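Local coordinates for protein beta-galactosidase (Bacillus circulans subsp. alkalophilus, PDB 3TTY) that probably hydrolyses terminal beta-galactosyl residues of galactosides as a trimeric, zinc-containing glycoside hydrolase whose barrel pocket binds galactose, at residues H428-A433 and Y583-S588; I419-V424 and T484-G489; K49-E54 and R122-I127. One frame throughout, in Å; residues are numbered along the deposited sequence.

Interaction 1: H428-A433 and Y583-S588; sequences HKYYDA and YYVASS
K429 and Y430, consecutive residues of helix 423-435, send their side chains across to S588 and V585 near the end of strand 580-585 and on the short strand 587-589 that follows it. The two contacts illustrate how a helix may meet a sheet by polar ends at one place and by packing at the next. K429 comes first: its chain runs extended from CB to NZ (chi2 to chi4 all within 15° of 180°), which lets the ammonium group span the gap, and K429 NZ donates to S588 OG at 2.8 Å. Both partners also bond to E426, one turn earlier on the same helix. One carboxylate oxygen of E426 forms a salt bridge with K429, and the other is hydrogen-bonded to the serine hydroxyl, so lysine, serine and glutamate close a small ring of polar bonds in a largely buried place.

Y430 follows, and here the hydroxyl does the touching. Ring and valine advance from opposite directions, bringing Y430 OH to 3.4 Å from V585 CG2 and 3.5 Å from V585 CG1, against the branch point of the side chain. The oxygen is not left to carbon alone: water 1, lying in the ring plane at the edge, is 2.8 Å from Y430 OH and donates to S587 O, also at 2.8 Å. A single water thus ties the phenol to the backbone one residue before S588. L594 of helix 591-604 packs against both K429 and Y430. A helix laid over parallel strands, with a second helix beside it, is characteristic of the alpha/beta fold of this trimerisation domain, which belongs to the glutaminase I-like clan.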
loop_
_atom_site.group_PDB
_atom_site.type_symbol
_atom_site.label_atom_id
_atom_site.label_comp_id
_atom_site.label_asym_id
_atom_site.label_seq_id
_atom_site.Cartn_x
_atom_site.Cartn_y
_atom_site.Cartn_z
ATOM N N HIS A 428 -17.962 0.874 -20.583
ATOM C CA HIS A 428 -17.068 1.202 -21.688
ATOM C C HIS A 428 -16.898 0.072 -22.718
ATOM O O HIS A 428 -16.747 0.339 -23.907
ATOM C CB HIS A 428 -15.698 1.666 -21.163
ATOM C CG HIS A 428 -14.712 1.985 -22.246
ATOM N ND1 HIS A 428 -13.544 1.275 -22.426
ATOM C CD2 HIS A 428 -14.728 2.934 -23.217
ATOM C CE1 HIS A 428 -12.884 1.769 -23.458
ATOM N NE2 HIS A 428 -13.584 2.777 -23.954
ATOM N N LYS A 429 -16.919 -1.182 -22.280
ATOM C CA LYS A 429 -16.778 -2.290 -23.234
ATOM C C LYS A 429 -17.878 -2.212 -24.282
ATOM O O LYS A 429 -17.651 -2.516 -25.455
ATOM C CB LYS A 429 -16.815 -3.652 -22.542
ATOM C CG LYS A 429 -15.579 -3.968 -21.725
ATOM C CD LYS A 429 -15.761 -5.257 -20.943
ATOM C CE LYS A 429 -14.481 -5.619 -20.213
ATOM N NZ LYS A 429 -14.705 -6.674 -19.213
ATOM N N TYR A 430 -19.069 -1.797 -23.858
ATOM C CA TYR A 430 -20.199 -1.699 -24.776
ATOM C C TYR A 430 -20.090 -0.438 -25.621
ATOM O O TYR A 430 -20.375 -0.457 -26.821
ATOM C CB TYR A 430 -21.541 -1.758 -24.024
ATOM C CG TYR A 430 -21.940 -3.179 -23.673
ATOM C CD1 TYR A 430 -22.741 -3.935 -24.529
ATOM C CD2 TYR A 430 -21.481 -3.780 -22.513
ATOM C CE1 TYR A 430 -23.076 -5.248 -24.223
ATOM C CE2 TYR A 430 -21.816 -5.079 -22.201
ATOM C CZ TYR A 430 -22.616 -5.809 -23.051
ATOM O OH TYR A 430 -22.941 -7.111 -22.724
ATOM N N TYR A 431 -19.670 0.657 -24.997
ATOM C CA TYR A 431 -19.497 1.909 -25.723
ATOM C C TYR A 431 -18.399 1.800 -26.798
ATOM O O TYR A 431 -18.581 2.255 -27.914
ATOM C CB TYR A 431 -19.198 3.059 -24.766
ATOM C CG TYR A 431 -19.176 4.410 -25.448
ATOM C CD1 TYR A 431 -20.343 5.156 -25.590
ATOM C CD2 TYR A 431 -17.991 4.939 -25.962
ATOM C CE1 TYR A 431 -20.330 6.396 -26.209
ATOM C CE2 TYR A 431 -17.971 6.178 -26.581
ATOM C CZ TYR A 431 -19.139 6.897 -26.707
ATOM O OH TYR A 431 -19.128 8.116 -27.328
ATOM N N ASP A 432 -17.275 1.189 -26.432
ATOM C CA ASP A 432 -16.157 0.939 -27.337
ATOM C C ASP A 432 -16.649 0.224 -28.588
ATOM O O ASP A 432 -16.399 0.665 -29.708
ATOM C CB ASP A 432 -15.128 0.065 -26.621
ATOM C CG ASP A 432 -13.744 0.135 -27.244
ATOM O OD1 ASP A 432 -13.326 1.230 -27.681
ATOM O OD2 ASP A 432 -13.057 -0.915 -27.277
ATOM N N ALA A 433 -17.368 -0.875 -28.388
ATOM C CA ALA A 433 -17.881 -1.680 -29.486
ATOM C C ALA A 433 -18.683 -0.840 -30.473
ATOM O O ALA A 433 -18.623 -1.069 -31.680
ATOM C CB ALA A 433 -18.733 -2.842 -28.948
ATOM N N TYR A 583 -32.170 -8.518 -24.899
ATOM C CA TYR A 583 -31.019 -9.407 -24.933
ATOM C C TYR A 583 -30.318 -9.416 -23.584
ATOM O O TYR A 583 -29.942 -8.372 -23.060
ATOM C CB TYR A 583 -30.037 -8.949 -26.020
ATOM C CG TYR A 583 -30.553 -9.093 -27.438
ATOM C CD1 TYR A 583 -30.292 -10.243 -28.177
ATOM C CD2 TYR A 583 -31.293 -8.082 -28.040
ATOM C CE1 TYR A 583 -30.748 -10.384 -29.470
ATOM C CE2 TYR A 583 -31.764 -8.221 -29.329
ATOM C CZ TYR A 583 -31.486 -9.379 -30.039
ATOM O OH TYR A 583 -31.941 -9.526 -31.326
ATOM N N TYR A 584 -30.134 -10.601 -23.024
ATOM C CA TYR A 584 -29.429 -10.737 -21.763
ATOM C C TYR A 584 -28.062 -11.358 -22.011
ATOM O O TYR A 584 -27.962 -12.431 -22.600
ATOM C CB TYR A 584 -30.228 -11.620 -20.820
ATOM C CG TYR A 584 -29.785 -11.574 -19.379
ATOM C CD1 TYR A 584 -30.364 -10.680 -18.489
ATOM C CD2 TYR A 584 -28.810 -12.440 -18.897
ATOM C CE1 TYR A 584 -29.975 -10.638 -17.162
ATOM C CE2 TYR A 584 -28.406 -12.401 -17.557
ATOM C CZ TYR A 584 -28.999 -11.501 -16.700
ATOM O OH TYR A 584 -28.631 -11.442 -15.376
ATOM N N VAL A 585 -27.010 -10.676 -21.565
ATOM C CA VAL A 585 -25.644 -11.162 -21.758
ATOM C C VAL A 585 -25.105 -11.617 -20.415
ATOM O O VAL A 585 -24.745 -10.779 -19.575
ATOM C CB VAL A 585 -24.721 -10.054 -22.332
ATOM C CG1 VAL A 585 -23.349 -10.621 -22.646
ATOM C CG2 VAL A 585 -25.342 -9.434 -23.582
ATOM N N ALA A 586 -25.040 -12.934 -20.213
ATOM C CA ALA A 586 -24.812 -13.497 -18.875
ATOM C C ALA A 586 -23.374 -13.461 -18.383
ATOM O O ALA A 586 -23.088 -13.907 -17.280
ATOM C CB ALA A 586 -25.365 -14.929 -18.784
ATOM N N SER A 587 -22.465 -12.943 -19.198
ATOM C CA SER A 587 -21.074 -12.826 -18.783
ATOM C C SER A 587 -20.470 -11.571 -19.390
ATOM O O SER A 587 -21.143 -10.846 -20.130
ATOM C CB SER A 587 -20.283 -14.065 -19.204
ATOM O OG SER A 587 -19.036 -14.127 -18.553
ATOM N N SER A 588 -19.221 -11.293 -19.049
ATOM C CA SER A 588 -18.497 -10.184 -19.654
ATOM C C SER A 588 -17.694 -10.729 -20.819
ATOM O O SER A 588 -16.694 -11.443 -20.621
ATOM C CB SER A 588 -17.561 -9.513 -18.652
ATOM O OG SER A 588 -17.028 -8.320 -19.210
HETATM O O HOH W 1 -21.865 -8.105 -20.368
#

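Interaction 2: I419-V424 and T484-G489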
loop_
_atom_site.group_PDB
_atom_site.type_symbol
_atom_site.label_atom_id
_atom_site.label_comp_id
_atom_site.label_asym_id
_atom_site.label_seq_id
_atom_site.Cartn_x
_atom_site.Cartn_y
_atom_site.Cartn_z
ATOM N N ILE A 419 -14.048 -8.458 -6.777
ATOM C CA ILE A 419 -13.266 -7.235 -6.900
ATOM C C ILE A 419 -12.758 -7.006 -8.326
ATOM O O ILE A 419 -12.172 -5.970 -8.616
ATOM C CB ILE A 419 -12.106 -7.188 -5.894
ATOM C CG1 ILE A 419 -11.159 -8.366 -6.108
ATOM C CG2 ILE A 419 -12.654 -7.191 -4.471
ATOM C CD1 ILE A 419 -9.855 -8.250 -5.318
ATOM N N ALA A 420 -12.994 -7.961 -9.219
ATOM C CA ALA A 420 -12.640 -7.770 -10.631
ATOM C C ALA A 420 -13.784 -7.155 -11.431
ATOM O O ALA A 420 -13.643 -6.896 -12.622
ATOM C CB ALA A 420 -12.189 -9.074 -11.272
ATOM N N LEU A 421 -14.914 -6.912 -10.775
ATOM C CA LEU A 421 -16.015 -6.200 -11.424
ATOM C C LEU A 421 -15.794 -4.708 -11.313
ATOM O O LEU A 421 -15.706 -4.152 -10.216
ATOM C CB LEU A 421 -17.382 -6.585 -10.837
ATOM C CG LEU A 421 -18.601 -5.852 -11.415
ATOM C CD1 LEU A 421 -18.740 -6.088 -12.919
ATOM C CD2 LEU A 421 -19.899 -6.219 -10.666
ATOM N N ASN A 422 -15.676 -4.065 -12.463
ATOM C CA ASN A 422 -15.523 -2.623 -12.513
ATOM C C ASN A 422 -16.631 -2.058 -13.386
ATOM O O ASN A 422 -16.671 -2.311 -14.598
ATOM C CB ASN A 422 -14.137 -2.272 -13.067
ATOM C CG ASN A 422 -13.905 -0.780 -13.176
ATOM O OD1 ASN A 422 -14.660 -0.064 -13.837
ATOM N ND2 ASN A 422 -12.847 -0.300 -12.529
ATOM N N TYR A 423 -17.549 -1.324 -12.762
ATOM C CA TYR A 423 -18.750 -0.830 -13.444
ATOM C C TYR A 423 -18.426 -0.041 -14.699
ATOM O O TYR A 423 -18.917 -0.359 -15.791
ATOM C CB TYR A 423 -19.592 0.021 -12.497
ATOM C CG TYR A 423 -20.845 0.640 -13.096
ATOM C CD1 TYR A 423 -21.736 -0.114 -13.843
ATOM C CD2 TYR A 423 -21.158 1.975 -12.859
ATOM C CE1 TYR A 423 -22.900 0.449 -14.364
ATOM C CE2 TYR A 423 -22.310 2.546 -13.360
ATOM C CZ TYR A 423 -23.177 1.779 -14.115
ATOM O OH TYR A 423 -24.308 2.358 -14.633
ATOM N N VAL A 424 -17.604 0.989 -14.544
ATOM C CA VAL A 424 -17.264 1.844 -15.672
ATOM C C VAL A 424 -16.585 1.053 -16.794
ATOM O O VAL A 424 -16.886 1.270 -17.979
ATOM C CB VAL A 424 -16.418 3.077 -15.246
ATOM C CG1 VAL A 424 -15.925 3.827 -16.454
ATOM C CG2 VAL A 424 -17.242 3.999 -14.343
ATOM N N THR A 484 -29.295 -5.908 -21.369
ATOM C CA THR A 484 -28.712 -5.820 -20.031
ATOM C C THR A 484 -27.878 -7.063 -19.725
ATOM O O THR A 484 -27.732 -7.931 -20.589
ATOM C CB THR A 484 -29.750 -5.436 -18.922
ATOM O OG1 THR A 484 -29.061 -5.106 -17.708
ATOM C CG2 THR A 484 -30.744 -6.544 -18.669
ATOM N N THR A 485 -27.295 -7.142 -18.532
ATOM C CA THR A 485 -26.253 -8.136 -18.315
ATOM C C THR A 485 -26.390 -8.872 -17.001
ATOM O O THR A 485 -27.285 -8.593 -16.212
ATOM C CB THR A 485 -24.846 -7.481 -18.296
ATOM O OG1 THR A 485 -24.729 -6.642 -17.141
ATOM C CG2 THR A 485 -24.593 -6.651 -19.558
ATOM N N PHE A 486 -25.466 -9.798 -16.770
ATOM C CA PHE A 486 -25.305 -10.419 -15.472
ATOM C C PHE A 486 -25.294 -9.335 -14.393
ATOM O O PHE A 486 -24.839 -8.211 -14.625
ATOM C CB PHE A 486 -23.984 -11.174 -15.425
ATOM C CG PHE A 486 -22.785 -10.289 -15.648
ATOM C CD1 PHE A 486 -22.287 -10.078 -16.928
ATOM C CD2 PHE A 486 -22.174 -9.642 -14.582
ATOM C CE1 PHE A 486 -21.197 -9.245 -17.132
ATOM C CE2 PHE A 486 -21.082 -8.817 -14.783
ATOM C CZ PHE A 486 -20.594 -8.615 -16.061
ATOM N N PHE A 487 -25.801 -9.693 -13.219
ATOM C CA PHE A 487 -25.804 -8.826 -12.037
ATOM C C PHE A 487 -26.618 -7.541 -12.213
ATOM O O PHE A 487 -26.275 -6.494 -11.659
ATOM C CB PHE A 487 -24.378 -8.520 -11.561
ATOM C CG PHE A 487 -24.255 -8.434 -10.062
ATOM C CD1 PHE A 487 -24.795 -9.433 -9.251
ATOM C CD2 PHE A 487 -23.619 -7.354 -9.457
ATOM C CE1 PHE A 487 -24.698 -9.361 -7.864
ATOM C CE2 PHE A 487 -23.516 -7.278 -8.078
ATOM C CZ PHE A 487 -24.060 -8.292 -7.277
ATOM N N SER A 488 -27.708 -7.634 -12.966
ATOM C CA SER A 488 -28.603 -6.494 -13.149
ATOM C C SER A 488 -29.950 -6.802 -12.514
ATOM O O SER A 488 -30.336 -7.967 -12.392
ATOM C CB SER A 488 -28.792 -6.187 -14.636
ATOM O OG SER A 488 -27.545 -5.952 -15.249
ATOM N N GLY A 489 -30.670 -5.764 -12.116
ATOM C CA GLY A 489 -31.957 -5.952 -11.467
ATOM C C GLY A 489 -31.874 -6.673 -10.134
ATOM O O GLY A 489 -32.792 -7.386 -9.747
#
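L421 meets F486 and F487 through the two methyl groups at its branched end, and the contact between the segments is wholly apolar. L421 CG lies anti to the backbone N (chi1 178°), which carries the fork out toward the loop that follows strand 481-485. One tine, L421 CD1, arrives at the edge of the F486 ring near its plane, 4.1 Å from F486 CE2; the other, L421 CD2, stands 4.1 Å from F487 CD2. L546 lies against both L421 and F486.

Aromatic contacts extend the cluster to other parts of the assembly. F487 stacks with Y462 of its own chain and meets Y357 of the second subunit edge-to-face.

Polar bonds shape the loop itself. S488 OG reaches back to T485 O at 2.8 Å, from well above the carbonyl plane, while T485 OG1 donates to F486 O at 3.0 Å. T485 OG1 is also bonded to V460 N. On the opposite segment, N422 OD1 accepts a hydrogen bond from N425 N, making N422 the N-cap of helix 423-435.

Y357 of the second subunit is next in sequence to H358, a residue of the galactose pocket, so this loop probably lies near that subunit's active site. I419 and A420 also pack on P317 and Y318 of that subunit, a subunit interface that fits the trimerisation domain of a three-chain assembly.

Interaction 3: K49-E54 and R122-I127; sequences KIQRDE and RKYAKI
Q51 OE1 is gripped by two groups. W47 NE1 is hydrogen-bonded to it, and water 2 donates to it at 2.8 Å. The same water donates to Y124 O at 2.7 Å, and so bridges the glutamine to the backbone of helix 119-135. The other end of the amide is held as well: Q51 NE2 donates to D53 O at 3.0 Å, with D53 O close to the amide plane but the donor standing 40° out of the carbonyl plane. Bonds at both ends of the amide fix its rotation, a small example of how a glutamine can organise a loop that follows a helix.

The tyrosine ring closes against this frame. Q51 NE2 comes within 3.6 Å of Y124 CD1, the two side chains crossing at about a right angle with amide and ring planes 59° apart. Further out, the phenol oxygen Y124 OH abuts the aliphatic stem of E54, lying 3.3 Å from E54 CB. A bend at chi2 (95°) then turns the carboxylate of E54 away, and E54 OE2 bonds Y93 OH instead. W47 and M89 also pack on Y124. Were Y124 replaced by an alanine, the glutamine amide and the stem of E54 would probably lose the ring they lean on, opening a gap between loop and helix.

The direct contact, which also brings E54 O to 3.7 Å from Y124 CE1, is therefore mostly van der Waals, while the polar link to helix 119-135 passes through water to a main-chain carbonyl.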
loop_
_atom_site.group_PDB
_atom_site.type_symbol
_atom_site.label_atom_id
_atom_site.label_comp_id
_atom_site.label_asym_id
_atom_site.label_seq_id
_atom_site.Cartn_x
_atom_site.Cartn_y
_atom_site.Cartn_z
ATOM N N LYS A 49 -7.140 37.438 -2.027
ATOM C CA LYS A 49 -6.741 38.734 -2.580
ATOM C C LYS A 49 -7.881 39.743 -2.465
ATOM O O LYS A 49 -7.676 40.925 -2.189
ATOM C CB LYS A 49 -6.300 38.606 -4.038
ATOM C CG LYS A 49 -5.674 39.894 -4.592
ATOM C CD LYS A 49 -5.144 39.687 -5.991
ATOM C CE LYS A 49 -4.429 40.942 -6.508
ATOM N NZ LYS A 49 -3.447 41.507 -5.548
ATOM N N ILE A 50 -9.096 39.262 -2.664
ATOM C CA ILE A 50 -10.259 40.120 -2.577
ATOM C C ILE A 50 -10.593 40.427 -1.132
ATOM O O ILE A 50 -10.780 41.587 -0.756
ATOM C CB ILE A 50 -11.479 39.455 -3.227
ATOM C CG1 ILE A 50 -11.248 39.308 -4.736
ATOM C CG2 ILE A 50 -12.732 40.249 -2.906
ATOM C CD1 ILE A 50 -12.199 38.341 -5.412
ATOM N N GLN A 51 -10.665 39.391 -0.310
ATOM C CA GLN A 51 -11.161 39.585 1.048
ATOM C C GLN A 51 -10.153 39.187 2.128
ATOM O O GLN A 51 -9.889 38.004 2.339
ATOM C CB GLN A 51 -12.478 38.834 1.223
ATOM C CG GLN A 51 -13.214 39.127 2.538
ATOM C CD GLN A 51 -14.329 38.121 2.805
ATOM O OE1 GLN A 51 -14.691 37.330 1.934
ATOM N NE2 GLN A 51 -14.859 38.135 4.020
ATOM N N ARG A 52 -9.614 40.178 2.832
ATOM C CA ARG A 52 -8.535 39.935 3.792
ATOM C C ARG A 52 -9.019 39.720 5.235
ATOM O O ARG A 52 -8.232 39.366 6.113
ATOM C CB ARG A 52 -7.546 41.097 3.759
ATOM C CG ARG A 52 -8.177 42.430 4.107
ATOM C CD ARG A 52 -7.222 43.276 4.938
ATOM N NE ARG A 52 -6.035 43.671 4.184
ATOM C CZ ARG A 52 -4.797 43.735 4.683
ATOM N NH1 ARG A 52 -4.559 43.411 5.960
ATOM N NH2 ARG A 52 -3.790 44.121 3.898
ATOM N N ASP A 53 -10.301 39.989 5.474
ATOM C CA ASP A 53 -10.929 39.764 6.773
ATOM C C ASP A 53 -12.452 39.783 6.610
ATOM O O ASP A 53 -12.949 39.905 5.493
ATOM C CB ASP A 53 -10.444 40.764 7.835
ATOM C CG ASP A 53 -10.875 42.199 7.541
ATOM O OD1 ASP A 53 -11.934 42.385 6.899
ATOM O OD2 ASP A 53 -10.152 43.135 7.957
ATOM N N GLU A 54 -13.184 39.680 7.711
ATOM C CA GLU A 54 -14.630 39.459 7.642
ATOM C C GLU A 54 -15.364 40.619 6.995
ATOM O O GLU A 54 -16.510 40.486 6.561
ATOM C CB GLU A 54 -15.209 39.203 9.039
ATOM C CG GLU A 54 -14.632 37.964 9.731
ATOM C CD GLU A 54 -13.480 38.290 10.664
ATOM O OE1 GLU A 54 -12.745 39.256 10.385
ATOM O OE2 GLU A 54 -13.323 37.592 11.700
ATOM N N ARG A 122 -20.685 29.089 3.905
ATOM C CA ARG A 122 -21.898 29.464 3.195
ATOM C C ARG A 122 -22.175 30.958 3.328
ATOM O O ARG A 122 -22.567 31.598 2.359
ATOM C CB ARG A 122 -23.093 28.634 3.651
ATOM C CG ARG A 122 -23.025 27.195 3.168
ATOM C CD ARG A 122 -24.409 26.596 3.062
ATOM N NE ARG A 122 -24.378 25.152 2.853
ATOM C CZ ARG A 122 -25.451 24.421 2.563
ATOM N NH1 ARG A 122 -26.634 25.017 2.441
ATOM N NH2 ARG A 122 -25.341 23.100 2.387
ATOM N N LYS A 123 -21.943 31.511 4.516
ATOM C CA LYS A 123 -22.087 32.955 4.736
ATOM C C LYS A 123 -21.198 33.787 3.805
ATOM O O LYS A 123 -21.682 34.656 3.087
ATOM C CB LYS A 123 -21.816 33.325 6.205
ATOM C CG LYS A 123 -21.873 34.813 6.506
ATOM C CD LYS A 123 -21.664 35.079 7.991
ATOM C CE LYS A 123 -21.500 36.570 8.277
ATOM N NZ LYS A 123 -21.241 36.845 9.740
ATOM N N TYR A 124 -19.899 33.523 3.795
ATOM C CA TYR A 124 -19.010 34.382 3.005
ATOM C C TYR A 124 -18.981 34.053 1.513
ATOM O O TYR A 124 -18.749 34.934 0.687
ATOM C CB TYR A 124 -17.609 34.417 3.609
ATOM C CG TYR A 124 -17.604 35.084 4.956
ATOM C CD1 TYR A 124 -17.865 36.447 5.070
ATOM C CD2 TYR A 124 -17.367 34.353 6.119
ATOM C CE1 TYR A 124 -17.872 37.074 6.302
ATOM C CE2 TYR A 124 -17.370 34.978 7.369
ATOM C CZ TYR A 124 -17.630 36.340 7.453
ATOM O OH TYR A 124 -17.647 36.977 8.680
ATOM N N ALA A 125 -19.227 32.794 1.165
ATOM C CA ALA A 125 -19.251 32.414 -0.232
ATOM C C ALA A 125 -20.444 33.075 -0.925
ATOM O O ALA A 125 -20.308 33.588 -2.031
ATOM C CB ALA A 125 -19.288 30.889 -0.396
ATOM N N LYS A 126 -21.604 33.073 -0.267
ATOM C CA LYS A 126 -22.775 33.786 -0.780
ATOM C C LYS A 126 -22.523 35.294 -0.927
ATOM O O LYS A 126 -22.799 35.887 -1.965
ATOM C CB LYS A 126 -23.985 33.558 0.121
ATOM C CG LYS A 126 -25.194 34.404 -0.270
ATOM C CD LYS A 126 -26.498 33.887 0.348
ATOM C CE LYS A 126 -27.695 34.711 -0.141
ATOM N NZ LYS A 126 -28.990 34.180 0.370
ATOM N N ILE A 127 -22.001 35.916 0.120
ATOM C CA ILE A 127 -21.664 37.329 0.035
ATOM C C ILE A 127 -20.702 37.629 -1.122
ATOM O O ILE A 127 -20.941 38.554 -1.904
ATOM C CB ILE A 127 -21.105 37.855 1.369
ATOM C CG1 ILE A 127 -22.208 37.802 2.432
ATOM C CG2 ILE A 127 -20.580 39.284 1.206
ATOM C CD1 ILE A 127 -21.784 38.296 3.811
HETATM O O HOH W 2 -17.467 37.192 1.561
#

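In the fold
Interaction 3 closes first along the chain, within the barrel domain, joining the loop after helix 47-50 to helix 119-135. Interactions 1 and 2 come later, their segments alternating along the trimerisation domain. Their centres lie about 10 Å apart, and both use helix 423-435, one at its start and one further along. They also share a sheet, in which strands 481-485 and 580-585 are neighbours; V585 N and T484 O, 3.0 Å apart, probably bond across them. Interaction 3 stands on the opposite side of the chain's centre, its own centre about 50 Å from that of interaction 1. Each contact thus works within its own domain, and none of the three joins barrel to trimerisation domain.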